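Local coordinates for probable outer membrane protein (Pseudomonas aeruginosa, PDB 3DWO) that forms an outer-membrane beta-barrel of the FadL family and probably lets long-chain fatty acids or other hydrophobic compounds cross the membrane, at residues Leu179-Met189 / Ala257-Pro268; Leu240-Asp248 / Asp271-Ser279. One frame throughout, in Å; residues are numbered along the deposited sequence.

Interaction 1. Residues Leu179-Met189 / Ala257-Pro268. With C8E ((hydroxyethyloxy)tri(ethyloxy)octane), chain C.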
ATOM      1  N   LEU A 179      10.457  27.283   6.681  1.00 24.90           N
ATOM      2  CA  LEU A 179      11.886  27.622   6.757  1.00 26.83           C
ATOM      3  C   LEU A 179      12.351  28.318   8.042  1.00 25.59           C
ATOM      4  O   LEU A 179      13.436  28.024   8.545  1.00 26.24           O
ATOM      5  CB  LEU A 179      12.316  28.479   5.559  1.00 25.71           C
ATOM      6  CG  LEU A 179      12.199  27.942   4.130  1.00 28.26           C
ATOM      7  CD1 LEU A 179      13.257  28.624   3.276  1.00 27.96           C
ATOM      8  CD2 LEU A 179      12.401  26.445   4.086  1.00 27.28           C
ATOM      9  N   TYR A 180      11.563  29.255   8.554  1.00 25.41           N
ATOM     10  CA  TYR A 180      11.948  29.940   9.784  1.00 26.12           C
ATOM     11  C   TYR A 180      11.998  28.957  10.953  1.00 24.80           C
ATOM     12  O   TYR A 180      12.902  29.023  11.793  1.00 22.89           O
ATOM     13  CB  TYR A 180      10.967  31.066  10.112  1.00 29.67           C
ATOM     14  CG  TYR A 180      11.347  32.406   9.532  1.00 32.31           C
ATOM     15  CD1 TYR A 180      12.590  32.980   9.810  1.00 33.90           C
ATOM     16  CD2 TYR A 180      10.469  33.103   8.710  1.00 33.01           C
ATOM     17  CE1 TYR A 180      12.947  34.217   9.281  1.00 34.16           C
ATOM     18  CE2 TYR A 180      10.816  34.340   8.174  1.00 36.01           C
ATOM     19  CZ  TYR A 180      12.055  34.887   8.462  1.00 35.98           C
ATOM     20  OH  TYR A 180      12.403  36.097   7.918  1.00 39.31           O
ATOM     21  N   ALA A 181      11.020  28.053  11.007  1.00 22.21           N
ATOM     22  CA  ALA A 181      10.968  27.053  12.072  1.00 22.34           C
ATOM     23  C   ALA A 181      12.168  26.120  11.946  1.00 20.32           C
ATOM     24  O   ALA A 181      12.765  25.734  12.943  1.00 18.64           O
ATOM     25  CB  ALA A 181       9.666  26.253  11.997  1.00 19.45           C
ATOM     26  N   SER A 182      12.520  25.768  10.715  1.00 20.76           N
ATOM     27  CA  SER A 182      13.666  24.896  10.480  1.00 22.14           C
ATOM     28  C   SER A 182      14.963  25.573  10.912  1.00 20.61           C
ATOM     29  O   SER A 182      15.835  24.934  11.511  1.00 21.34           O
ATOM     30  CB  SER A 182      13.754  24.526   9.004  1.00 24.50           C
ATOM     31  OG  SER A 182      12.636  23.745   8.636  1.00 28.01           O
ATOM     32  N   ALA A 183      15.083  26.864  10.608  1.00 17.59           N
ATOM     33  CA  ALA A 183      16.270  27.646  10.970  1.00 17.66           C
ATOM     34  C   ALA A 183      16.453  27.711  12.486  1.00 17.01           C
ATOM     35  O   ALA A 183      17.551  27.499  12.997  1.00 17.31           O
ATOM     36  CB  ALA A 183      16.162  29.071  10.402  1.00 14.95           C
ATOM     37  N   ALA A 184      15.368  28.018  13.191  1.00 16.27           N
ATOM     38  CA  ALA A 184      15.387  28.123  14.646  1.00 17.25           C
ATOM     39  C   ALA A 184      15.980  26.886  15.320  1.00 18.97           C
ATOM     40  O   ALA A 184      16.601  26.995  16.375  1.00 21.11           O
ATOM     41  CB  ALA A 184      13.974  28.368  15.159  1.00 13.89           C
ATOM     42  N   ASN A 185      15.781  25.716  14.709  1.00 20.16           N
ATOM     43  CA  ASN A 185      16.279  24.442  15.241  1.00 19.79           C
ATOM     44  C   ASN A 185      17.585  23.981  14.593  1.00 18.95           C
ATOM     45  O   ASN A 185      18.122  22.936  14.956  1.00 17.63           O
ATOM     46  CB  ASN A 185      15.231  23.339  15.022  1.00 21.20           C
ATOM     47  CG  ASN A 185      13.997  23.513  15.889  1.00 24.87           C
ATOM     48  OD1 ASN A 185      14.052  23.319  17.098  1.00 26.95           O
ATOM     49  ND2 ASN A 185      12.885  23.890  15.275  1.00 24.85           N
ATOM     50  N   SER A 186      18.096  24.755  13.642  1.00 17.92           N
ATOM     51  CA  SER A 186      19.303  24.374  12.912  1.00 18.60           C
ATOM     52  C   SER A 186      20.629  24.519  13.651  1.00 17.92           C
ATOM     53  O   SER A 186      20.754  25.297  14.588  1.00 16.36           O
ATOM     54  CB  SER A 186      19.394  25.186  11.625  1.00 16.84           C
ATOM     55  OG  SER A 186      19.700  26.544  11.926  1.00 17.73           O
ATOM     56  N   PRO A 187      21.653  23.776  13.212  1.00 20.27           N
ATOM     57  CA  PRO A 187      22.962  23.873  13.866  1.00 20.29           C
ATOM     58  C   PRO A 187      23.749  25.096  13.392  1.00 20.46           C
ATOM     59  O   PRO A 187      24.784  25.423  13.961  1.00 21.08           O
ATOM     60  CB  PRO A 187      23.635  22.564  13.477  1.00 20.43           C
ATOM     61  CG  PRO A 187      23.093  22.310  12.114  1.00 21.34           C
ATOM     62  CD  PRO A 187      21.612  22.620  12.298  1.00 20.99           C
ATOM     63  N   GLY A 188      23.249  25.785  12.363  1.00 21.90           N
ATOM     64  CA  GLY A 188      23.950  26.952  11.844  1.00 20.97           C
ATOM     65  C   GLY A 188      23.200  28.278  11.874  1.00 23.36           C
ATOM     66  O   GLY A 188      23.800  29.342  11.725  1.00 23.56           O
ATOM     67  N   MET A 189      21.890  28.231  12.079  1.00 25.56           N
ATOM     68  CA  MET A 189      21.086  29.447  12.100  1.00 27.36           C
ATOM     69  C   MET A 189      20.181  29.573  13.315  1.00 25.89           C
ATOM     70  O   MET A 189      19.231  30.355  13.298  1.00 26.53           O
ATOM     71  CB  MET A 189      20.217  29.523  10.842  1.00 29.50           C
ATOM     72  CG  MET A 189      20.833  30.260   9.679  1.00 35.35           C
ATOM     73  SD  MET A 189      19.527  30.753   8.516  1.00 42.42           S
ATOM     74  CE  MET A 189      18.908  32.258   9.307  1.00 39.97           C
ATOM     75  N   ALA A 257      14.873  33.241   0.869  1.00 24.46           N
ATOM     76  CA  ALA A 257      15.841  32.481   1.655  1.00 23.32           C
ATOM     77  C   ALA A 257      16.613  31.519   0.763  1.00 24.37           C
ATOM     78  O   ALA A 257      17.842  31.453   0.810  1.00 23.75           O
ATOM     79  CB  ALA A 257      15.129  31.701   2.737  1.00 21.18           C
ATOM     80  N   ILE A 258      15.884  30.768  -0.053  1.00 25.34           N
ATOM     81  CA  ILE A 258      16.516  29.804  -0.931  1.00 27.39           C
ATOM     82  C   ILE A 258      17.457  30.471  -1.919  1.00 29.81           C
ATOM     83  O   ILE A 258      18.604  30.049  -2.065  1.00 29.61           O
ATOM     84  CB  ILE A 258      15.448  28.949  -1.657  1.00 27.51           C
ATOM     85  CG1 ILE A 258      14.914  27.904  -0.674  1.00 26.08           C
ATOM     86  CG2 ILE A 258      16.038  28.282  -2.912  1.00 24.16           C
ATOM     87  CD1 ILE A 258      13.701  27.160  -1.152  1.00 27.71           C
ATOM     88  N   GLU A 259      16.986  31.516  -2.590  1.00 31.32           N
ATOM     89  CA  GLU A 259      17.837  32.214  -3.539  1.00 34.49           C
ATOM     90  C   GLU A 259      18.999  32.858  -2.789  1.00 34.39           C
ATOM     91  O   GLU A 259      20.067  33.092  -3.356  1.00 34.55           O
ATOM     92  CB  GLU A 259      17.042  33.282  -4.298  1.00 37.72           C
ATOM     93  CG  GLU A 259      15.931  32.715  -5.182  1.00 43.55           C
ATOM     94  CD  GLU A 259      16.376  31.489  -5.969  1.00 48.03           C
ATOM     95  OE1 GLU A 259      17.468  31.530  -6.580  1.00 50.50           O
ATOM     96  OE2 GLU A 259      15.633  30.483  -5.984  1.00 50.51           O
ATOM     97  N   GLY A 260      18.786  33.132  -1.505  1.00 32.81           N
ATOM     98  CA  GLY A 260      19.828  33.742  -0.701  1.00 31.98           C
ATOM     99  C   GLY A 260      20.833  32.726  -0.192  1.00 31.76           C
ATOM    100  O   GLY A 260      21.847  33.093   0.400  1.00 31.35           O
ATOM    101  N   GLY A 261      20.545  31.446  -0.421  1.00 31.17           N
ATOM    102  CA  GLY A 261      21.431  30.382   0.019  1.00 28.58           C
ATOM    103  C   GLY A 261      21.472  30.181   1.525  1.00 28.35           C
ATOM    104  O   GLY A 261      22.406  29.573   2.044  1.00 26.92           O
ATOM    105  N   THR A 262      20.466  30.673   2.242  1.00 26.42           N
ATOM    106  CA  THR A 262      20.467  30.524   3.693  1.00 25.27           C
ATOM    107  C   THR A 262      20.250  29.085   4.197  1.00 24.81           C
ATOM    108  O   THR A 262      20.772  28.709   5.247  1.00 24.13           O
ATOM    109  CB  THR A 262      19.449  31.491   4.357  1.00 24.76           C
ATOM    110  OG1 THR A 262      18.183  31.404   3.695  1.00 27.13           O
ATOM    111  CG2 THR A 262      19.955  32.925   4.268  1.00 24.98           C
ATOM    112  N   PRO A 263      19.493  28.259   3.457  1.00 23.60           N
ATOM    113  CA  PRO A 263      19.282  26.882   3.928  1.00 23.08           C
ATOM    114  C   PRO A 263      20.571  26.081   4.137  1.00 22.31           C
ATOM    115  O   PRO A 263      20.684  25.310   5.090  1.00 21.55           O
ATOM    116  CB  PRO A 263      18.406  26.279   2.843  1.00 21.82           C
ATOM    117  CG  PRO A 263      17.582  27.461   2.398  1.00 24.45           C
ATOM    118  CD  PRO A 263      18.629  28.553   2.300  1.00 25.98           C
ATOM    119  N   GLY A 264      21.532  26.263   3.238  1.00 22.18           N
ATOM    120  CA  GLY A 264      22.795  25.557   3.340  1.00 23.01           C
ATOM    121  C   GLY A 264      23.634  26.043   4.508  1.00 25.58           C
ATOM    122  O   GLY A 264      24.529  25.341   4.972  1.00 27.47           O
ATOM    123  N   LEU A 265      23.363  27.258   4.974  1.00 25.74           N
ATOM    124  CA  LEU A 265      24.087  27.815   6.108  1.00 25.58           C
ATOM    125  C   LEU A 265      23.474  27.243   7.384  1.00 25.87           C
ATOM    126  O   LEU A 265      24.183  26.976   8.360  1.00 25.77           O
ATOM    127  CB  LEU A 265      23.981  29.342   6.108  1.00 26.12           C
ATOM    128  CG  LEU A 265      24.454  30.018   4.812  1.00 27.34           C
ATOM    129  CD1 LEU A 265      24.255  31.520   4.910  1.00 28.39           C
ATOM    130  CD2 LEU A 265      25.922  29.688   4.560  1.00 26.64           C
ATOM    131  N   ALA A 266      22.155  27.046   7.371  1.00 22.39           N
ATOM    132  CA  ALA A 266      21.458  26.482   8.527  1.00 21.67           C
ATOM    133  C   ALA A 266      21.819  25.006   8.700  1.00 21.51           C
ATOM    134  O   ALA A 266      22.119  24.551   9.802  1.00 21.24           O
ATOM    135  CB  ALA A 266      19.944  26.627   8.351  1.00 20.88           C
ATOM    136  N   TYR A 267      21.779  24.262   7.600  1.00 21.51           N
ATOM    137  CA  TYR A 267      22.092  22.841   7.609  1.00 21.04           C
ATOM    138  C   TYR A 267      23.213  22.555   6.612  1.00 23.76           C
ATOM    139  O   TYR A 267      22.963  22.227   5.448  1.00 24.32           O
ATOM    140  CB  TYR A 267      20.840  22.034   7.251  1.00 18.73           C
ATOM    141  CG  TYR A 267      19.754  22.113   8.303  1.00 20.17           C
ATOM    142  CD1 TYR A 267      19.760  21.257   9.405  1.00 18.91           C
ATOM    143  CD2 TYR A 267      18.758  23.077   8.229  1.00 17.56           C
ATOM    144  CE1 TYR A 267      18.797  21.364  10.407  1.00 18.70           C
ATOM    145  CE2 TYR A 267      17.795  23.195   9.226  1.00 19.41           C
ATOM    146  CZ  TYR A 267      17.820  22.337  10.314  1.00 19.64           C
ATOM    147  OH  TYR A 267      16.880  22.470  11.318  1.00 19.43           O
ATOM    148  N   PRO A 268      24.472  22.682   7.058  1.00 25.66           N
ATOM    149  CA  PRO A 268      25.607  22.426   6.163  1.00 26.17           C
ATOM    150  C   PRO A 268      25.414  21.086   5.468  1.00 25.79           C
ATOM    151  O   PRO A 268      24.977  20.122   6.091  1.00 25.87           O
ATOM    152  CB  PRO A 268      26.802  22.428   7.116  1.00 27.81           C
ATOM    153  CG  PRO A 268      26.372  23.406   8.188  1.00 27.84           C
ATOM    154  CD  PRO A 268      24.932  22.990   8.426  1.00 27.07           C
TER
HETATM  155  C1  C8E C 453      12.829  19.081   3.110  1.00 30.17           C
HETATM  156  C2  C8E C 453      13.854  19.732   3.908  1.00 28.94           C
HETATM  157  C3  C8E C 453      13.696  21.175   4.018  1.00 28.37           C
HETATM  158  C4  C8E C 453      14.869  21.682   4.711  1.00 27.65           C
HETATM  159  C5  C8E C 453      14.635  23.106   5.033  1.00 28.17           C
HETATM  160  C6  C8E C 453      15.722  23.618   5.828  1.00 28.91           C
HETATM  161  C7  C8E C 453      15.419  25.040   5.796  1.00 28.97           C
HETATM  162  C8  C8E C 453      16.491  25.738   6.516  1.00 30.19           C
HETATM  163  O9  C8E C 453      16.603  27.118   6.806  1.00 34.68           O
HETATM  164  C10 C8E C 453      16.642  28.057   5.752  1.00 33.99           C
HETATM  165  C11 C8E C 453      16.795  29.380   6.425  1.00 37.40           C
HETATM  166  O12 C8E C 453      15.657  30.224   6.219  1.00 42.54           O
HETATM  167  C13 C8E C 453      15.665  31.421   7.036  1.00 46.98           C
HETATM  168  C14 C8E C 453      14.611  32.567   7.017  1.00 52.83           C
HETATM  169  O15 C8E C 453      13.300  32.693   6.382  1.00 54.32           O
HETATM  170  C16 C8E C 453      13.430  33.261   5.067  1.00 54.57           C
HETATM  171  C17 C8E C 453      13.349  34.796   5.006  1.00 53.90           C
HETATM  172  O18 C8E C 453      14.011  35.579   3.989  1.00 53.07           O
HETATM  173  C19 C8E C 453      15.352  35.978   4.377  1.00 53.49           C
HETATM  174  C20 C8E C 453      16.445  36.468   3.359  1.00 53.75           C
HETATM  175  O21 C8E C 453      17.819  36.411   3.759  1.00 54.93           O

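Interaction 2. Residues Leu240-Asp248 / Asp271-Ser279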
ATOM      1  N   LEU A 240      12.670   5.205  -6.809  1.00 21.62           N
ATOM      2  CA  LEU A 240      11.807   6.140  -7.517  1.00 22.85           C
ATOM      3  C   LEU A 240      12.598   7.375  -7.938  1.00 22.31           C
ATOM      4  O   LEU A 240      13.426   7.892  -7.181  1.00 20.60           O
ATOM      5  CB  LEU A 240      10.628   6.541  -6.621  1.00 25.30           C
ATOM      6  CG  LEU A 240       9.467   5.549  -6.441  1.00 28.67           C
ATOM      7  CD1 LEU A 240       9.965   4.123  -6.341  1.00 30.95           C
ATOM      8  CD2 LEU A 240       8.681   5.932  -5.194  1.00 26.59           C
ATOM      9  N   LYS A 241      12.340   7.839  -9.154  1.00 19.86           N
ATOM     10  CA  LYS A 241      13.031   9.000  -9.683  1.00 19.91           C
ATOM     11  C   LYS A 241      12.034   9.982 -10.264  1.00 18.32           C
ATOM     12  O   LYS A 241      11.011   9.586 -10.822  1.00 17.27           O
ATOM     13  CB  LYS A 241      14.030   8.566 -10.758  1.00 20.63           C
ATOM     14  CG  LYS A 241      15.013   7.510 -10.267  1.00 23.91           C
ATOM     15  CD  LYS A 241      15.927   7.042 -11.380  1.00 22.34           C
ATOM     16  CE  LYS A 241      16.501   5.673 -11.060  1.00 27.17           C
ATOM     17  NZ  LYS A 241      15.429   4.636 -10.901  1.00 24.60           N
ATOM     18  N   GLY A 242      12.352  11.263 -10.133  1.00 17.87           N
ATOM     19  CA  GLY A 242      11.479  12.310 -10.626  1.00 18.60           C
ATOM     20  C   GLY A 242      11.993  13.693 -10.243  1.00 18.91           C
ATOM     21  O   GLY A 242      13.160  14.013 -10.480  1.00 18.36           O
ATOM     22  N   HIS A 243      11.130  14.503  -9.635  1.00 18.23           N
ATOM     23  CA  HIS A 243      11.491  15.868  -9.251  1.00 20.51           C
ATOM     24  C   HIS A 243      10.769  16.301  -7.986  1.00 20.03           C
ATOM     25  O   HIS A 243       9.857  15.626  -7.514  1.00 18.00           O
ATOM     26  CB  HIS A 243      11.084  16.850 -10.361  1.00 23.69           C
ATOM     27  CG  HIS A 243      11.519  16.434 -11.731  1.00 27.97           C
ATOM     28  ND1 HIS A 243      12.738  16.791 -12.268  1.00 31.39           N
ATOM     29  CD2 HIS A 243      10.921  15.640 -12.652  1.00 29.34           C
ATOM     30  CE1 HIS A 243      12.873  16.233 -13.458  1.00 31.81           C
ATOM     31  NE2 HIS A 243      11.785  15.529 -13.714  1.00 32.60           N
ATOM     32  N   TYR A 244      11.184  17.445  -7.452  1.00 20.46           N
ATOM     33  CA  TYR A 244      10.539  18.032  -6.284  1.00 20.47           C
ATOM     34  C   TYR A 244      10.543  19.521  -6.574  1.00 20.88           C
ATOM     35  O   TYR A 244      11.418  20.020  -7.276  1.00 19.79           O
ATOM     36  CB  TYR A 244      11.307  17.737  -4.975  1.00 18.07           C
ATOM     37  CG  TYR A 244      12.502  18.633  -4.692  1.00 17.94           C
ATOM     38  CD1 TYR A 244      12.335  19.966  -4.306  1.00 17.83           C
ATOM     39  CD2 TYR A 244      13.806  18.144  -4.808  1.00 20.00           C
ATOM     40  CE1 TYR A 244      13.438  20.788  -4.042  1.00 18.20           C
ATOM     41  CE2 TYR A 244      14.919  18.958  -4.548  1.00 17.32           C
ATOM     42  CZ  TYR A 244      14.727  20.273  -4.166  1.00 18.95           C
ATOM     43  OH  TYR A 244      15.819  21.072  -3.906  1.00 19.24           O
ATOM     44  N   ASN A 245       9.548  20.225  -6.057  1.00 22.28           N
ATOM     45  CA  ASN A 245       9.472  21.658  -6.243  1.00 24.46           C
ATOM     46  C   ASN A 245       8.760  22.204  -5.020  1.00 25.77           C
ATOM     47  O   ASN A 245       8.043  21.474  -4.329  1.00 24.33           O
ATOM     48  CB  ASN A 245       8.716  22.011  -7.535  1.00 25.08           C
ATOM     49  CG  ASN A 245       7.219  21.835  -7.414  1.00 27.01           C
ATOM     50  OD1 ASN A 245       6.535  22.653  -6.805  1.00 32.33           O
ATOM     51  ND2 ASN A 245       6.700  20.767  -7.999  1.00 28.35           N
ATOM     52  N   LEU A 246       8.994  23.476  -4.730  1.00 24.97           N
ATOM     53  CA  LEU A 246       8.370  24.103  -3.586  1.00 27.53           C
ATOM     54  C   LEU A 246       7.422  25.164  -4.105  1.00 28.01           C
ATOM     55  O   LEU A 246       7.825  26.031  -4.875  1.00 26.68           O
ATOM     56  CB  LEU A 246       9.423  24.762  -2.690  1.00 28.38           C
ATOM     57  CG  LEU A 246      10.476  23.892  -2.001  1.00 30.92           C
ATOM     58  CD1 LEU A 246      11.211  23.047  -3.019  1.00 34.60           C
ATOM     59  CD2 LEU A 246      11.459  24.791  -1.274  1.00 32.10           C
ATOM     60  N   TYR A 247       6.160  25.078  -3.702  1.00 28.50           N
ATOM     61  CA  TYR A 247       5.182  26.071  -4.108  1.00 29.18           C
ATOM     62  C   TYR A 247       5.023  27.027  -2.939  1.00 27.89           C
ATOM     63  O   TYR A 247       4.264  26.758  -2.009  1.00 27.87           O
ATOM     64  CB  TYR A 247       3.834  25.423  -4.440  1.00 32.97           C
ATOM     65  CG  TYR A 247       2.691  26.415  -4.415  1.00 37.74           C
ATOM     66  CD1 TYR A 247       2.817  27.669  -5.018  1.00 41.07           C
ATOM     67  CD2 TYR A 247       1.508  26.129  -3.737  1.00 39.59           C
ATOM     68  CE1 TYR A 247       1.796  28.621  -4.938  1.00 42.59           C
ATOM     69  CE2 TYR A 247       0.480  27.071  -3.652  1.00 43.13           C
ATOM     70  CZ  TYR A 247       0.633  28.317  -4.251  1.00 43.98           C
ATOM     71  OH  TYR A 247      -0.355  29.270  -4.130  1.00 45.33           O
ATOM     72  N   ASP A 248       5.746  28.142  -2.987  1.00 26.23           N
ATOM     73  CA  ASP A 248       5.687  29.131  -1.916  1.00 25.72           C
ATOM     74  C   ASP A 248       4.462  30.038  -1.984  1.00 25.98           C
ATOM     75  O   ASP A 248       4.055  30.467  -3.060  1.00 26.57           O
ATOM     76  CB  ASP A 248       6.947  30.000  -1.929  1.00 24.27           C
ATOM     77  CG  ASP A 248       7.129  30.747  -3.245  1.00 25.17           C
ATOM     78  OD1 ASP A 248       7.319  31.981  -3.208  1.00 21.81           O
ATOM     79  OD2 ASP A 248       7.087  30.099  -4.313  1.00 23.75           O
ATOM     80  N   ASP A 271      21.528  21.127   0.087  1.00 27.24           N
ATOM     81  CA  ASP A 271      21.428  21.916  -1.135  1.00 29.66           C
ATOM     82  C   ASP A 271      19.966  21.975  -1.565  1.00 27.78           C
ATOM     83  O   ASP A 271      19.537  21.239  -2.455  1.00 28.97           O
ATOM     84  CB  ASP A 271      22.267  21.307  -2.261  1.00 32.47           C
ATOM     85  CG  ASP A 271      21.941  21.919  -3.619  1.00 40.42           C
ATOM     86  OD1 ASP A 271      21.968  23.167  -3.740  1.00 42.08           O
ATOM     87  OD2 ASP A 271      21.651  21.152  -4.566  1.00 44.88           O
ATOM     88  N   LEU A 272      19.203  22.856  -0.927  1.00 25.61           N
ATOM     89  CA  LEU A 272      17.792  23.002  -1.242  1.00 23.91           C
ATOM     90  C   LEU A 272      17.552  24.113  -2.269  1.00 25.42           C
ATOM     91  O   LEU A 272      18.124  25.203  -2.176  1.00 25.00           O
ATOM     92  CB  LEU A 272      17.002  23.293   0.035  1.00 22.00           C
ATOM     93  CG  LEU A 272      15.485  23.399  -0.133  1.00 20.61           C
ATOM     94  CD1 LEU A 272      14.925  22.025  -0.505  1.00 21.00           C
ATOM     95  CD2 LEU A 272      14.852  23.905   1.155  1.00 21.05           C
ATOM     96  N   ARG A 273      16.694  23.831  -3.244  1.00 25.35           N
ATOM     97  CA  ARG A 273      16.375  24.796  -4.293  1.00 25.62           C
ATOM     98  C   ARG A 273      14.861  24.901  -4.441  1.00 24.20           C
ATOM     99  O   ARG A 273      14.119  24.190  -3.758  1.00 23.47           O
ATOM    100  CB  ARG A 273      17.001  24.346  -5.614  1.00 26.92           C
ATOM    101  CG  ARG A 273      18.504  24.099  -5.528  1.00 32.16           C
ATOM    102  CD  ARG A 273      19.026  23.441  -6.798  1.00 37.81           C
ATOM    103  NE  ARG A 273      20.451  23.136  -6.717  1.00 43.42           N
ATOM    104  CZ  ARG A 273      21.138  22.505  -7.668  1.00 46.48           C
ATOM    105  NH1 ARG A 273      20.531  22.108  -8.781  1.00 46.23           N
ATOM    106  NH2 ARG A 273      22.436  22.272  -7.509  1.00 46.40           N
ATOM    107  N   MET A 274      14.397  25.777  -5.326  1.00 21.84           N
ATOM    108  CA  MET A 274      12.962  25.928  -5.522  1.00 22.80           C
ATOM    109  C   MET A 274      12.414  24.737  -6.297  1.00 21.31           C
ATOM    110  O   MET A 274      11.210  24.499  -6.317  1.00 22.78           O
ATOM    111  CB  MET A 274      12.644  27.240  -6.259  1.00 21.10           C
ATOM    112  CG  MET A 274      12.843  28.489  -5.406  1.00 20.46           C
ATOM    113  SD  MET A 274      11.948  28.411  -3.816  1.00 25.97           S
ATOM    114  CE  MET A 274      10.282  28.803  -4.351  1.00 21.24           C
ATOM    115  N   GLY A 275      13.318  23.988  -6.917  1.00 19.54           N
ATOM    116  CA  GLY A 275      12.940  22.817  -7.687  1.00 20.12           C
ATOM    117  C   GLY A 275      14.181  22.109  -8.209  1.00 19.37           C
ATOM    118  O   GLY A 275      15.174  22.758  -8.512  1.00 19.18           O
ATOM    119  N   ALA A 276      14.136  20.785  -8.309  1.00 18.00           N
ATOM    120  CA  ALA A 276      15.281  20.027  -8.798  1.00 19.57           C
ATOM    121  C   ALA A 276      14.878  18.578  -9.019  1.00 19.21           C
ATOM    122  O   ALA A 276      13.788  18.170  -8.633  1.00 17.86           O
ATOM    123  CB  ALA A 276      16.431  20.102  -7.788  1.00 19.97           C
ATOM    124  N   SER A 277      15.752  17.803  -9.648  1.00 19.66           N
ATOM    125  CA  SER A 277      15.465  16.392  -9.887  1.00 20.52           C
ATOM    126  C   SER A 277      15.561  15.708  -8.522  1.00 20.77           C
ATOM    127  O   SER A 277      16.132  16.275  -7.588  1.00 18.91           O
ATOM    128  CB  SER A 277      16.483  15.806 -10.868  1.00 21.15           C
ATOM    129  OG  SER A 277      17.793  15.934 -10.355  1.00 23.87           O
ATOM    130  N   ALA A 278      15.013  14.502  -8.394  1.00 20.99           N
ATOM    131  CA  ALA A 278      15.032  13.824  -7.102  1.00 21.08           C
ATOM    132  C   ALA A 278      14.828  12.321  -7.192  1.00 20.89           C
ATOM    133  O   ALA A 278      14.412  11.797  -8.221  1.00 21.29           O
ATOM    134  CB  ALA A 278      13.949  14.424  -6.213  1.00 20.26           C
ATOM    135  N   SER A 279      15.111  11.634  -6.091  1.00 20.06           N
ATOM    136  CA  SER A 279      14.924  10.188  -6.021  1.00 21.52           C
ATOM    137  C   SER A 279      14.561   9.794  -4.591  1.00 20.44           C
ATOM    138  O   SER A 279      14.755  10.569  -3.654  1.00 20.20           O
ATOM    139  CB  SER A 279      16.198   9.448  -6.447  1.00 20.10           C
ATOM    140  OG  SER A 279      17.230   9.627  -5.496  1.00 22.31           O
TER
HETATM  141  O   HOH W   1      18.193  20.035  -4.928  1.00 21.99           O

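Interaction 1. Residues Leu179-Met189 / Ala257-Pro268
G188 approaches A266 with CA atoms 4.2 Å apart, where the loop after helix 179-184 meets the end of helix 262-266; a weak hydrogen bond from G188 N to A266 O joins the two backbones there. The contact belongs to the loop and short-helix cap at one end of a FadL-family barrel, and both segments line a bound detergent molecule, C8E. At G188, having no side chain lets CA come close to L265 O.

Y267 carries the main polar link. Its CG lies anti to the carbonyl carbon (chi1 -67°), and the ring swings towards helix 179-184 until OH donates to S182 O at 2.7 Å, tilted from the carbonyl plane. A tyrosine suits this place because its hydroxyl reaches the backbone carbonyl while its flat ring offers a face to S186 CB and an edge to detergent C8. The S186 CB contact is a CH-pi interaction, 3.8 Å from the centroid, and P187 CD touches CE1 as the proline crosses the tyrosine at about a right angle. S186 OG accepts from M189 N, an ST motif, and donates in turn to A183 O, in the carbonyl plane and on a lone pair. The methyl group of A266 is small enough to meet both S186 OG and M189 CB.

The detergent threads between the helices. Its O15 sits over the centre of the Y180 ring, 3.2 Å above the plane. L179 CD1 packs on A257 CB, and its other branch, CD2, lies against the alkyl chain. After helix 253-259 the chain turns out through G261 in a Schellman motif, where glycine suits the positive phi. From the other segment, M189 bends at chi3 (82°) and brings SD to 3.7 Å from detergent C11.

Interaction 2. Residues Leu240-Asp248 / Asp271-Ser279
Y244 and A276 form a hydrogen-bonded antiparallel pair in the beta-barrel wall, bonded both ways: Y244 N to A276 O at 2.9 Å and A276 N to Y244 O at 3.0 Å. G242 and A278 repeat the pattern, and L246 N donates to M274 O just before strand 275-281 begins. CA-H...O contacts, such as G275 CA to Y244 O, fill in between.

Among the side chains Y244 dominates. With chi1 at 81°, its CG sits between the backbone N and carbonyl carbon, which lays the ring across the neighbouring strand, one face over A276 N and an edge against A278 CB. Alanines leave room for it. The hydroxyl accepts from R273 N at 3.0 Å and shares a water with D271 O.

In apolar contact, L272 CD1 packs against Y244 CE1, and L246 CD2 meets L272 CD2. Separately, M274, flexible enough to bend at chi2 and chi3, brings CE into van der Waals contact with D248 OD2, the two side chains crossing at about a right angle.

Within 271-279, R273 NE forms a salt bridge with D271 OD2. Across the contact, the two links of the Y244 hydroxyl tie the segment before strand 275-281 to strand 226-248, where regular pairing has not yet begun.

In the fold
Of the parts involved, helix 179-184 and its following loop come first, then strands 201-220 and 226-248, the latter supplying 240-248 at its end. Helices 253-259 and 262-266 come next, before the chain re-enters the wall at 271-279. Interaction 2 therefore closes the short excursion carrying both helices, whereas interaction 1 closes a longer loop by returning to 179-189. Their segments alternate, so the two closures cross. I258 joins them directly: its CD1 packs on L246 CD2 and M274 SD, with the contact centres about 17 Å apart. Together they tie the helical cap to the barrel wall beside a bound detergent.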